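Local coordinates for protein glycinin A3B4 subunit (Glycine max, PDB 2D5F) that serves as a seed storage globulin of the 11S family, a two-cupin subunit that assembles into hexamers and probably supplies nitrogen and carbon to the germinating seedling, at residues N389-V394 against L421-Q426; G399-V404 against G414-G419; N15-D20 against S35-L40; V394-G399 against G438-V443. One frame throughout, in Å; residues are numbered along the deposited sequence.

Interactions 1, 2 and 4 share residues or touch within the second cupin unit. Interactions 1 and 4 share V394, their centres 12 Å apart; interactions 2 and 4 share G399, their centres 9 Å apart. Strands 421-424 (interaction 1) and 438-445 (interaction 4) lie on either side of strand 390-395 in one sheet. Past the bulge, interaction 4 runs into strand 398-404, which interaction 2 pairs in the opposing sheet. Interaction 3, from the first cupin unit, reaches interaction 1 through a probable hydrogen bond, L17 N to L421 O at 2.8 Å. A magnesium ion lies about 3 Å from the Y441 side chain, about 4 Å from that of I392 and about 7 Å from that of V401.

Interaction 1 of 4, residues N389-V394 against L421-Q426; sequences NSVIYV and LLVVPQ
N389 meets Q426 through its side-chain amide: OD1 accepts the backbone N of Q426 at 2.8 Å, in the carbonyl plane and with an N-H...O angle of 161°. CG lies beside its own backbone N (chi1 -79°), which turns OD1 across to the backbone just past strand 421-424, while ND2 bonds to Q155 O of the second subunit. With an alanine here both bonds would go, and the Q426 N-H would probably lose its mate. S390 pairs with V424, V424 N reaching S390 O at 2.8 Å, and sends its OG to N385. At V391, set across from V423, CG1 presses on L421 CD1 at 3.4 Å, tighter than usual carbon packing. I392 exchanges two backbone bonds with L422, I392 N to L422 O being 2.8 Å, and its CD1 slants over to V424 CG2 at 3.9 Å. Y393 closes the row: L421 CD1 lies near its ring plane at the edge, and 3.9 Å from Y393 CB. The antiparallel pairing thus satisfies buried amides and carbonyls between mostly aliphatic faces, whereas the amides of N389 and Q426, both bonded to Q155 of the second subunit, tie this end of both strands to the subunit interface.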
loop_
_atom_site.group_PDB
_atom_site.type_symbol
_atom_site.label_atom_id
_atom_site.label_comp_id
_atom_site.label_asym_id
_atom_site.label_seq_id
_atom_site.Cartn_x
_atom_site.Cartn_y
_atom_site.Cartn_z
ATOM N N ASN B 389 -9.882 -1.144 -22.008
ATOM C CA ASN B 389 -10.741 -1.475 -23.127
ATOM C C ASN B 389 -12.130 -1.214 -22.557
ATOM O O ASN B 389 -12.312 -1.218 -21.336
ATOM C CB ASN B 389 -10.626 -2.952 -23.512
ATOM C CG ASN B 389 -9.401 -3.247 -24.334
ATOM O OD1 ASN B 389 -9.031 -2.467 -25.207
ATOM N ND2 ASN B 389 -8.773 -4.390 -24.079
ATOM N N SER B 390 -13.111 -1.000 -23.424
ATOM C CA SER B 390 -14.462 -0.728 -22.954
ATOM C C SER B 390 -15.479 -1.525 -23.741
ATOM O O SER B 390 -15.229 -1.901 -24.886
ATOM C CB SER B 390 -14.787 0.760 -23.105
ATOM O OG SER B 390 -13.938 1.551 -22.304
ATOM N N VAL B 391 -16.622 -1.786 -23.118
ATOM C CA VAL B 391 -17.702 -2.511 -23.782
ATOM C C VAL B 391 -19.016 -1.799 -23.477
ATOM O O VAL B 391 -19.456 -1.732 -22.322
ATOM C CB VAL B 391 -17.802 -3.973 -23.303
ATOM C CG1 VAL B 391 -18.831 -4.721 -24.148
ATOM C CG2 VAL B 391 -16.437 -4.648 -23.397
ATOM N N ILE B 392 -19.624 -1.252 -24.519
ATOM C CA ILE B 392 -20.879 -0.540 -24.385
ATOM C C ILE B 392 -22.058 -1.472 -24.604
ATOM O O ILE B 392 -22.051 -2.294 -25.518
ATOM C CB ILE B 392 -20.997 0.588 -25.432
ATOM C CG1 ILE B 392 -19.938 1.660 -25.181
ATOM C CG2 ILE B 392 -22.387 1.208 -25.374
ATOM C CD1 ILE B 392 -19.825 2.665 -26.309
ATOM N N TYR B 393 -23.061 -1.363 -23.742
ATOM C CA TYR B 393 -24.282 -2.141 -23.902
ATOM C C TYR B 393 -25.394 -1.102 -23.820
ATOM O O TYR B 393 -25.532 -0.418 -22.806
ATOM C CB TYR B 393 -24.474 -3.175 -22.789
ATOM C CG TYR B 393 -25.807 -3.887 -22.911
ATOM C CD1 TYR B 393 -25.980 -4.937 -23.814
ATOM C CD2 TYR B 393 -26.924 -3.443 -22.197
ATOM C CE1 TYR B 393 -27.237 -5.525 -24.011
ATOM C CE2 TYR B 393 -28.188 -4.022 -22.385
ATOM C CZ TYR B 393 -28.333 -5.062 -23.300
ATOM O OH TYR B 393 -29.575 -5.617 -23.517
ATOM N N VAL B 394 -26.171 -0.962 -24.889
ATOM C CA VAL B 394 -27.246 0.023 -24.893
ATOM C C VAL B 394 -28.439 -0.502 -24.117
ATOM O O VAL B 394 -28.957 -1.577 -24.408
ATOM C CB VAL B 394 -27.666 0.386 -26.331
ATOM C CG1 VAL B 394 -28.793 1.433 -26.306
ATOM C CG2 VAL B 394 -26.459 0.936 -27.083
ATOM N N LEU B 421 -24.259 -4.611 -28.271
ATOM C CA LEU B 421 -22.981 -4.537 -27.577
ATOM C C LEU B 421 -21.915 -4.012 -28.535
ATOM O O LEU B 421 -21.780 -4.527 -29.639
ATOM C CB LEU B 421 -22.600 -5.946 -27.116
ATOM C CG LEU B 421 -21.526 -6.121 -26.053
ATOM C CD1 LEU B 421 -22.085 -5.635 -24.722
ATOM C CD2 LEU B 421 -21.135 -7.585 -25.948
ATOM N N LEU B 422 -21.153 -3.002 -28.116
ATOM C CA LEU B 422 -20.105 -2.446 -28.970
ATOM C C LEU B 422 -18.816 -2.254 -28.186
ATOM O O LEU B 422 -18.784 -1.539 -27.180
ATOM C CB LEU B 422 -20.525 -1.098 -29.560
ATOM C CG LEU B 422 -19.430 -0.442 -30.413
ATOM C CD1 LEU B 422 -19.218 -1.270 -31.684
ATOM C CD2 LEU B 422 -19.812 0.986 -30.770
ATOM N N VAL B 423 -17.754 -2.898 -28.654
ATOM C CA VAL B 423 -16.456 -2.796 -28.004
ATOM C C VAL B 423 -15.706 -1.559 -28.465
ATOM O O VAL B 423 -15.647 -1.273 -29.667
ATOM C CB VAL B 423 -15.577 -4.017 -28.329
ATOM C CG1 VAL B 423 -14.148 -3.793 -27.814
ATOM C CG2 VAL B 423 -16.186 -5.265 -27.726
ATOM N N VAL B 424 -15.140 -0.821 -27.513
ATOM C CA VAL B 424 -14.347 0.348 -27.847
ATOM C C VAL B 424 -12.966 0.085 -27.252
ATOM O O VAL B 424 -12.748 0.240 -26.050
ATOM C CB VAL B 424 -14.944 1.650 -27.264
ATOM C CG1 VAL B 424 -14.048 2.840 -27.621
ATOM C CG2 VAL B 424 -16.362 1.864 -27.815
ATOM N N PRO B 425 -12.014 -0.338 -28.098
ATOM C CA PRO B 425 -10.643 -0.637 -27.669
ATOM C C PRO B 425 -9.948 0.526 -26.974
ATOM O O PRO B 425 -10.237 1.691 -27.243
ATOM C CB PRO B 425 -9.945 -1.021 -28.973
ATOM C CG PRO B 425 -11.091 -1.589 -29.814
ATOM C CD PRO B 425 -12.178 -0.580 -29.543
ATOM N N GLN B 426 -9.027 0.189 -26.075
ATOM C CA GLN B 426 -8.255 1.175 -25.347
ATOM C C GLN B 426 -7.643 2.161 -26.346
ATOM O O GLN B 426 -7.169 1.763 -27.414
ATOM C CB GLN B 426 -7.151 0.471 -24.555
ATOM C CG GLN B 426 -6.130 1.396 -23.892
ATOM C CD GLN B 426 -5.038 0.626 -23.165
ATOM O OE1 GLN B 426 -4.786 -0.546 -23.462
ATOM N NE2 GLN B 426 -4.370 1.286 -22.223
#

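Interaction 2 of 4, residues G399-V404 against G414-G419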
loop_
_atom_site.group_PDB
_atom_site.type_symbol
_atom_site.label_atom_id
_atom_site.label_comp_id
_atom_site.label_asym_id
_atom_site.label_seq_id
_atom_site.Cartn_x
_atom_site.Cartn_y
_atom_site.Cartn_z
ATOM N N GLY B 399 -28.759 5.738 -31.004
ATOM C CA GLY B 399 -27.947 6.884 -31.350
ATOM C C GLY B 399 -26.867 6.539 -32.348
ATOM O O GLY B 399 -26.629 5.371 -32.640
ATOM N N ARG B 400 -26.213 7.566 -32.869
ATOM C CA ARG B 400 -25.144 7.384 -33.836
ATOM C C ARG B 400 -23.825 7.307 -33.068
ATOM O O ARG B 400 -23.512 8.189 -32.268
ATOM C CB ARG B 400 -25.129 8.565 -34.815
ATOM C CG ARG B 400 -24.006 8.545 -35.846
ATOM C CD ARG B 400 -24.164 7.419 -36.850
ATOM N NE ARG B 400 -24.196 7.905 -38.230
ATOM C CZ ARG B 400 -23.205 8.571 -38.821
ATOM N NH1 ARG B 400 -23.325 8.971 -40.082
ATOM N NH2 ARG B 400 -22.091 8.840 -38.155
ATOM N N VAL B 401 -23.073 6.236 -33.297
ATOM C CA VAL B 401 -21.793 6.040 -32.627
ATOM C C VAL B 401 -20.679 5.920 -33.657
ATOM O O VAL B 401 -20.859 5.318 -34.722
ATOM C CB VAL B 401 -21.813 4.766 -31.748
ATOM C CG1 VAL B 401 -20.469 4.574 -31.055
ATOM C CG2 VAL B 401 -22.944 4.860 -30.724
ATOM N N ARG B 402 -19.527 6.501 -33.336
ATOM C CA ARG B 402 -18.373 6.469 -34.223
ATOM C C ARG B 402 -17.112 6.160 -33.424
ATOM O O ARG B 402 -16.835 6.809 -32.415
ATOM C CB ARG B 402 -18.228 7.818 -34.928
ATOM C CG ARG B 402 -19.541 8.300 -35.523
ATOM C CD ARG B 402 -19.531 9.763 -35.935
ATOM N NE ARG B 402 -20.894 10.219 -36.201
ATOM C CZ ARG B 402 -21.203 11.375 -36.776
ATOM N NH1 ARG B 402 -22.474 11.703 -36.974
ATOM N NH2 ARG B 402 -20.244 12.202 -37.158
ATOM N N VAL B 403 -16.372 5.149 -33.868
ATOM C CA VAL B 403 -15.127 4.746 -33.222
ATOM C C VAL B 403 -14.020 4.870 -34.267
ATOM O O VAL B 403 -14.127 4.317 -35.361
ATOM C CB VAL B 403 -15.199 3.288 -32.711
ATOM C CG1 VAL B 403 -13.873 2.894 -32.062
ATOM C CG2 VAL B 403 -16.346 3.140 -31.701
ATOM N N VAL B 404 -12.962 5.600 -33.922
ATOM C CA VAL B 404 -11.833 5.844 -34.816
ATOM C C VAL B 404 -10.541 5.270 -34.231
ATOM O O VAL B 404 -10.268 5.470 -33.049
ATOM C CB VAL B 404 -11.653 7.367 -35.034
ATOM C CG1 VAL B 404 -10.431 7.644 -35.899
ATOM C CG2 VAL B 404 -12.907 7.942 -35.669
ATOM N N GLY B 414 -22.153 4.032 -37.118
ATOM C CA GLY B 414 -23.532 3.694 -37.398
ATOM C C GLY B 414 -24.429 3.849 -36.197
ATOM O O GLY B 414 -24.025 4.381 -35.168
ATOM N N GLU B 415 -25.662 3.386 -36.343
ATOM C CA GLU B 415 -26.642 3.462 -35.278
ATOM C C GLU B 415 -26.381 2.325 -34.307
ATOM O O GLU B 415 -25.959 1.244 -34.710
ATOM C CB GLU B 415 -28.056 3.314 -35.850
ATOM C CG GLU B 415 -28.401 4.301 -36.952
ATOM C CD GLU B 415 -28.369 5.736 -36.472
ATOM O OE1 GLU B 415 -29.145 6.077 -35.555
ATOM O OE2 GLU B 415 -27.565 6.521 -37.012
ATOM N N LEU B 416 -26.633 2.582 -33.031
ATOM C CA LEU B 416 -26.463 1.581 -31.991
ATOM C C LEU B 416 -27.732 1.707 -31.156
ATOM O O LEU B 416 -28.090 2.811 -30.740
ATOM C CB LEU B 416 -25.227 1.895 -31.140
ATOM C CG LEU B 416 -24.683 0.751 -30.279
ATOM C CD1 LEU B 416 -24.188 -0.358 -31.187
ATOM C CD2 LEU B 416 -23.548 1.258 -29.391
ATOM N N ARG B 417 -28.424 0.594 -30.929
ATOM C CA ARG B 417 -29.661 0.646 -30.163
ATOM C C ARG B 417 -29.759 -0.385 -29.049
ATOM O O ARG B 417 -28.900 -1.261 -28.897
ATOM C CB ARG B 417 -30.876 0.490 -31.089
ATOM C CG ARG B 417 -31.020 -0.886 -31.708
ATOM C CD ARG B 417 -30.248 -0.986 -32.996
ATOM N NE ARG B 417 -30.881 -0.235 -34.077
ATOM C CZ ARG B 417 -30.291 0.014 -35.242
ATOM N NH1 ARG B 417 -29.058 -0.428 -35.457
ATOM N NH2 ARG B 417 -30.929 0.692 -36.190
ATOM N N ARG B 418 -30.835 -0.274 -28.282
ATOM C CA ARG B 418 -31.079 -1.160 -27.160
ATOM C C ARG B 418 -30.778 -2.628 -27.448
ATOM O O ARG B 418 -31.218 -3.184 -28.457
ATOM C CB ARG B 418 -32.526 -1.019 -26.693
ATOM C CG ARG B 418 -32.865 -1.913 -25.515
ATOM C CD ARG B 418 -34.306 -1.759 -25.089
ATOM N NE ARG B 418 -34.598 -2.606 -23.937
ATOM C CZ ARG B 418 -35.819 -2.838 -23.466
ATOM N NH1 ARG B 418 -35.986 -3.626 -22.411
ATOM N NH2 ARG B 418 -36.876 -2.284 -24.053
ATOM N N GLY B 419 -30.017 -3.242 -26.546
ATOM C CA GLY B 419 -29.675 -4.645 -26.676
ATOM C C GLY B 419 -28.388 -4.946 -27.411
ATOM O O GLY B 419 -27.929 -6.083 -27.412
#
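R400 overlaps E415 with the aliphatic part of its side chain, CD lying 3.5 Å from E415 OE2. The same carboxylate oxygen stands at the edge of the guanidinium, near its plane, but R400 NE to E415 OE2 measures 3.8 Å, a long salt bridge, and the two flat groups are turned 74° against each other. Bends in both chains produce this crossing: R400 leaves with CG opposite its backbone N (chi1 177°) and folds at chi2 and chi3, while E415 folds at chi2. The far end of the guanidinium has another mate, NH2 forming a salt bridge to D413.

On the other face of the pairing V401 CG2 packs against L416 CB at 3.8 Å, and both side chains also touch L422 of the opposing sheet. G399 and L416 form one antiparallel hydrogen-bonded pair, with L416 N to G399 O at 2.8 Å, and V401 and G414 form the next, with V401 N to G414 O also 2.8 Å and almost straight at 177°. E415 CA adds a CH...O contact to G399 O at 3.3 Å. Four backbone bonds therefore fix the register where the chain turns its corner at G414, and the valine and leucine face the interior of the cupin sandwich. On the R400 face the arginine's charge is shared between E415, at long range, and D413, so neither acid alone would probably fix the guanidinium.

Interaction 3 of 4, residues N15-D20 against S35-L40; sequences NALEPD and SQHPEL
L17 reaches H37 over one face of the imidazole: CD2 stands 4.0 Å from the ring centroid, 19° off the normal, a CH-pi contact displaced toward the rim. Its other branch, CD1, lies 3.9 Å from H37 CG and continues to L40 CG at 4.2 Å, so the leucine is shared between the ring and the helix behind it. Both L17 and H37 carry CG beside the backbone N (L17 chi1 -49°), and the two side chains run antiparallel alongside each other. The approach of D20 to the edge of this ring is doubtful. Next to this group, E39 OE2 accepts the backbone N of N15 at 3.0 Å, using the lone pair that points away from the other carboxylate oxygen. The same OE2 is 4.0 Å from L17 CD2, and the bend of E39 at chi2 brings it there.

Further out, N34 steadies the polar rim, its N bonding to D20 OD1 and its O weakly to H37 ND1, while W33 NE1 holds L17 O. H37 occupies the N-cap position of helix 38-43, and E39 lies in the first turn, where the helix dipole would probably favour its negative charge. E39 and L40 also pack on V423, and L40 on L421, of strand 421-424, to which L17 is tied by a backbone bond with L421. Such a packing of N-terminal segment and short helix against a strand of the second cupin unit is consistent with the bicupin architecture of 11S globulins, in which two cupin units are fused in one chain.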
loop_
_atom_site.group_PDB
_atom_site.type_symbol
_atom_site.label_atom_id
_atom_site.label_comp_id
_atom_site.label_asym_id
_atom_site.label_seq_id
_atom_site.Cartn_x
_atom_site.Cartn_y
_atom_site.Cartn_z
ATOM N N ASN B 15 -18.258 -4.588 -35.112
ATOM C CA ASN B 15 -19.689 -4.784 -35.313
ATOM C C ASN B 15 -20.488 -4.652 -34.023
ATOM O O ASN B 15 -19.998 -4.961 -32.935
ATOM C CB ASN B 15 -19.952 -6.165 -35.912
ATOM C CG ASN B 15 -19.738 -6.204 -37.413
ATOM O OD1 ASN B 15 -19.380 -7.235 -37.962
ATOM N ND2 ASN B 15 -19.975 -5.078 -38.084
ATOM N N ALA B 16 -21.720 -4.174 -34.159
ATOM C CA ALA B 16 -22.625 -4.051 -33.027
ATOM C C ALA B 16 -23.082 -5.493 -32.868
ATOM O O ALA B 16 -23.643 -6.063 -33.801
ATOM C CB ALA B 16 -23.793 -3.159 -33.393
ATOM N N LEU B 17 -22.840 -6.082 -31.700
ATOM C CA LEU B 17 -23.175 -7.482 -31.465
ATOM C C LEU B 17 -24.382 -7.763 -30.575
ATOM O O LEU B 17 -24.671 -7.017 -29.638
ATOM C CB LEU B 17 -21.958 -8.188 -30.860
ATOM C CG LEU B 17 -20.611 -7.994 -31.565
ATOM C CD1 LEU B 17 -19.493 -8.523 -30.686
ATOM C CD2 LEU B 17 -20.625 -8.707 -32.908
ATOM N N GLU B 18 -25.065 -8.868 -30.873
ATOM C CA GLU B 18 -26.229 -9.318 -30.115
ATOM C C GLU B 18 -25.985 -10.757 -29.691
ATOM O O GLU B 18 -25.110 -11.420 -30.231
ATOM C CB GLU B 18 -27.496 -9.213 -30.966
ATOM C CG GLU B 18 -27.989 -7.784 -31.095
ATOM C CD GLU B 18 -29.135 -7.633 -32.068
ATOM O OE1 GLU B 18 -30.133 -8.377 -31.953
ATOM O OE2 GLU B 18 -29.036 -6.758 -32.944
ATOM N N PRO B 19 -26.759 -11.266 -28.718
ATOM C CA PRO B 19 -26.580 -12.643 -28.247
ATOM C C PRO B 19 -26.550 -13.702 -29.343
ATOM O O PRO B 19 -27.323 -13.638 -30.296
ATOM C CB PRO B 19 -27.752 -12.829 -27.288
ATOM C CG PRO B 19 -27.948 -11.445 -26.743
ATOM C CD PRO B 19 -27.858 -10.608 -27.992
ATOM N N ASP B 20 -25.660 -14.680 -29.187
ATOM C CA ASP B 20 -25.503 -15.775 -30.147
ATOM C C ASP B 20 -26.125 -17.103 -29.710
ATOM O O ASP B 20 -26.557 -17.889 -30.546
ATOM C CB ASP B 20 -24.024 -16.038 -30.431
ATOM C CG ASP B 20 -23.310 -14.826 -30.959
ATOM O OD1 ASP B 20 -22.739 -14.069 -30.144
ATOM O OD2 ASP B 20 -23.325 -14.627 -32.190
ATOM N N SER B 35 -17.872 -15.783 -27.130
ATOM C CA SER B 35 -16.622 -15.145 -26.720
ATOM C C SER B 35 -15.564 -15.109 -27.828
ATOM O O SER B 35 -14.519 -14.483 -27.671
ATOM C CB SER B 35 -16.048 -15.851 -25.484
ATOM O OG SER B 35 -15.726 -17.197 -25.780
ATOM N N GLN B 36 -15.843 -15.757 -28.955
ATOM C CA GLN B 36 -14.880 -15.791 -30.044
ATOM C C GLN B 36 -14.995 -14.688 -31.092
ATOM O O GLN B 36 -14.239 -14.670 -32.059
ATOM C CB GLN B 36 -14.891 -17.175 -30.694
ATOM C CG GLN B 36 -14.254 -18.228 -29.788
ATOM C CD GLN B 36 -14.489 -19.649 -30.255
ATOM O OE1 GLN B 36 -13.927 -20.595 -29.702
ATOM N NE2 GLN B 36 -15.331 -19.809 -31.270
ATOM N N HIS B 37 -15.937 -13.769 -30.911
ATOM C CA HIS B 37 -16.053 -12.641 -31.828
ATOM C C HIS B 37 -14.731 -11.896 -31.685
ATOM O O HIS B 37 -14.261 -11.673 -30.564
ATOM C CB HIS B 37 -17.189 -11.698 -31.412
ATOM C CG HIS B 37 -18.545 -12.154 -31.849
ATOM N ND1 HIS B 37 -19.496 -12.619 -30.966
ATOM C CD2 HIS B 37 -19.100 -12.239 -33.080
ATOM C CE1 HIS B 37 -20.578 -12.973 -31.636
ATOM N NE2 HIS B 37 -20.363 -12.752 -32.921
ATOM N N PRO B 38 -14.110 -11.504 -32.806
ATOM C CA PRO B 38 -12.837 -10.788 -32.686
ATOM C C PRO B 38 -12.855 -9.556 -31.778
ATOM O O PRO B 38 -11.860 -9.264 -31.113
ATOM C CB PRO B 38 -12.465 -10.464 -34.148
ATOM C CG PRO B 38 -13.745 -10.687 -34.928
ATOM C CD PRO B 38 -14.405 -11.825 -34.212
ATOM N N GLU B 39 -13.977 -8.845 -31.735
ATOM C CA GLU B 39 -14.077 -7.651 -30.894
ATOM C C GLU B 39 -13.940 -8.024 -29.417
ATOM O O GLU B 39 -13.216 -7.364 -28.655
ATOM C CB GLU B 39 -15.420 -6.937 -31.126
ATOM C CG GLU B 39 -15.662 -6.534 -32.578
ATOM C CD GLU B 39 -16.392 -7.597 -33.396
ATOM O OE1 GLU B 39 -16.197 -8.807 -33.157
ATOM O OE2 GLU B 39 -17.162 -7.213 -34.300
ATOM N N LEU B 40 -14.631 -9.090 -29.023
ATOM C CA LEU B 40 -14.598 -9.560 -27.646
ATOM C C LEU B 40 -13.249 -10.182 -27.282
ATOM O O LEU B 40 -12.815 -10.099 -26.128
ATOM C CB LEU B 40 -15.739 -10.554 -27.400
ATOM C CG LEU B 40 -17.147 -9.942 -27.503
ATOM C CD1 LEU B 40 -18.215 -11.032 -27.327
ATOM C CD2 LEU B 40 -17.319 -8.852 -26.442
#

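Interaction 4 of 4, residues V394-G399 against G438-V443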
loop_
_atom_site.group_PDB
_atom_site.type_symbol
_atom_site.label_atom_id
_atom_site.label_comp_id
_atom_site.label_asym_id
_atom_site.label_seq_id
_atom_site.Cartn_x
_atom_site.Cartn_y
_atom_site.Cartn_z
ATOM N N VAL B 394 -26.171 -0.962 -24.889
ATOM C CA VAL B 394 -27.246 0.023 -24.893
ATOM C C VAL B 394 -28.439 -0.502 -24.117
ATOM O O VAL B 394 -28.957 -1.577 -24.408
ATOM C CB VAL B 394 -27.666 0.386 -26.331
ATOM C CG1 VAL B 394 -28.793 1.433 -26.306
ATOM C CG2 VAL B 394 -26.459 0.936 -27.083
ATOM N N THR B 395 -28.859 0.264 -23.119
ATOM C CA THR B 395 -29.971 -0.130 -22.274
ATOM C C THR B 395 -31.294 0.458 -22.749
ATOM O O THR B 395 -32.359 -0.027 -22.382
ATOM C CB THR B 395 -29.717 0.297 -20.821
ATOM O OG1 THR B 395 -29.415 1.695 -20.789
ATOM C CG2 THR B 395 -28.545 -0.477 -20.242
ATOM N N ARG B 396 -31.225 1.499 -23.566
ATOM C CA ARG B 396 -32.443 2.106 -24.076
ATOM C C ARG B 396 -32.173 3.137 -25.153
ATOM O O ARG B 396 -31.117 3.766 -25.180
ATOM C CB ARG B 396 -33.219 2.771 -22.941
ATOM C CG ARG B 396 -34.683 2.992 -23.261
ATOM C CD ARG B 396 -35.179 4.238 -22.574
ATOM N NE ARG B 396 -34.483 5.411 -23.088
ATOM C CZ ARG B 396 -34.427 6.576 -22.457
ATOM N NH1 ARG B 396 -35.032 6.718 -21.285
ATOM N NH2 ARG B 396 -33.758 7.592 -22.988
ATOM N N GLY B 397 -33.135 3.303 -26.052
ATOM C CA GLY B 397 -32.980 4.294 -27.096
ATOM C C GLY B 397 -32.110 3.891 -28.264
ATOM O O GLY B 397 -31.929 2.705 -28.559
ATOM N N LYS B 398 -31.548 4.897 -28.919
ATOM C CA LYS B 398 -30.730 4.661 -30.088
ATOM C C LYS B 398 -29.930 5.919 -30.409
ATOM O O LYS B 398 -30.360 7.036 -30.119
ATOM C CB LYS B 398 -31.665 4.297 -31.246
ATOM C CG LYS B 398 -31.022 4.045 -32.587
ATOM C CD LYS B 398 -32.102 3.620 -33.578
ATOM C CE LYS B 398 -31.559 3.469 -34.977
ATOM N NZ LYS B 398 -32.568 2.849 -35.886
ATOM N N GLY B 399 -28.759 5.738 -31.004
ATOM C CA GLY B 399 -27.947 6.884 -31.350
ATOM C C GLY B 399 -26.867 6.539 -32.348
ATOM O O GLY B 399 -26.629 5.371 -32.640
ATOM N N GLY B 438 -33.488 9.616 -27.702
ATOM C CA GLY B 438 -32.388 9.674 -26.762
ATOM C C GLY B 438 -31.621 8.368 -26.792
ATOM O O GLY B 438 -31.934 7.469 -27.574
ATOM N N LEU B 439 -30.615 8.263 -25.933
ATOM C CA LEU B 439 -29.785 7.069 -25.862
ATOM C C LEU B 439 -29.248 6.867 -24.454
ATOM O O LEU B 439 -28.772 7.811 -23.832
ATOM C CB LEU B 439 -28.601 7.194 -26.822
ATOM C CG LEU B 439 -27.541 6.092 -26.709
ATOM C CD1 LEU B 439 -28.063 4.797 -27.318
ATOM C CD2 LEU B 439 -26.281 6.538 -27.419
ATOM N N GLU B 440 -29.330 5.634 -23.960
ATOM C CA GLU B 440 -28.825 5.303 -22.632
ATOM C C GLU B 440 -28.009 4.026 -22.736
ATOM O O GLU B 440 -28.395 3.090 -23.438
ATOM C CB GLU B 440 -29.957 5.049 -21.634
ATOM C CG GLU B 440 -30.918 6.188 -21.425
ATOM C CD GLU B 440 -31.769 5.984 -20.189
ATOM O OE1 GLU B 440 -32.784 6.689 -20.049
ATOM O OE2 GLU B 440 -31.415 5.129 -19.347
ATOM N N TYR B 441 -26.893 3.979 -22.023
ATOM C CA TYR B 441 -26.072 2.788 -22.045
ATOM C C TYR B 441 -25.100 2.723 -20.878
ATOM O O TYR B 441 -24.793 3.730 -20.237
ATOM C CB TYR B 441 -25.283 2.704 -23.358
ATOM C CG TYR B 441 -24.290 3.826 -23.574
ATOM C CD1 TYR B 441 -24.660 5.003 -24.226
ATOM C CD2 TYR B 441 -22.972 3.704 -23.137
ATOM C CE1 TYR B 441 -23.737 6.028 -24.443
ATOM C CE2 TYR B 441 -22.043 4.718 -23.348
ATOM C CZ TYR B 441 -22.426 5.873 -24.001
ATOM O OH TYR B 441 -21.489 6.855 -24.220
ATOM N N VAL B 442 -24.640 1.514 -20.593
ATOM C CA VAL B 442 -23.653 1.319 -19.550
ATOM C C VAL B 442 -22.388 0.996 -20.328
ATOM O O VAL B 442 -22.460 0.488 -21.451
ATOM C CB VAL B 442 -23.995 0.123 -18.624
ATOM C CG1 VAL B 442 -24.102 -1.167 -19.436
ATOM C CG2 VAL B 442 -22.915 -0.025 -17.558
ATOM N N VAL B 443 -21.237 1.315 -19.755
ATOM C CA VAL B 443 -19.974 1.017 -20.411
ATOM C C VAL B 443 -19.104 0.327 -19.397
ATOM O O VAL B 443 -18.750 0.922 -18.384
ATOM C CB VAL B 443 -19.195 2.265 -20.841
ATOM C CG1 VAL B 443 -18.036 1.856 -21.746
ATOM C CG2 VAL B 443 -20.089 3.228 -21.525
#
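R396 and E440 form a salt bridge, NH1 to OE1 at 2.6 Å, but the carboxylate approaches over the guanidinium face and not at its edge: E440 CD lies 3.4 Å above the plane, over its centre, and the two planes are 62° apart. E440 CG stands beside its backbone N with an extended chain beyond, while R396 bends at chi2 and chi3 to fold back over it. The second carboxylate oxygen, OE2, is bonded to Y371 OH, which also partners T395 OG1. A glutamine in place of E440 would probably leave the R396 charge without its mate and weaken the tie to Y371.

Two backbone donors converge on one acceptor, E440 O. T395 N, at 2.9 Å, and R396 N, at 3.2 Å, reach E440 O from the same face of its carbonyl plane, and E440 N returns a bond to R396 O at 2.9 Å. That is a classic beta bulge, set where the chain turns at R396 and G397 from one sheet of the cupin sandwich to the other. Beyond it K398 N bonds to G438 O. G397 has a positive phi, 79°, and a beta carbon there would collide with G438 O.

V394 CG1 meets L439 CD1 at 3.6 Å, the two side chains crossing at about a right angle, and Y441 CB rests 3.7 Å from V394 CA. With CG between its backbone N and carbonyl carbon, Y441 turns its ring away from V394 and packs on I392, its side chain coming within about 3 Å of the bound magnesium ion.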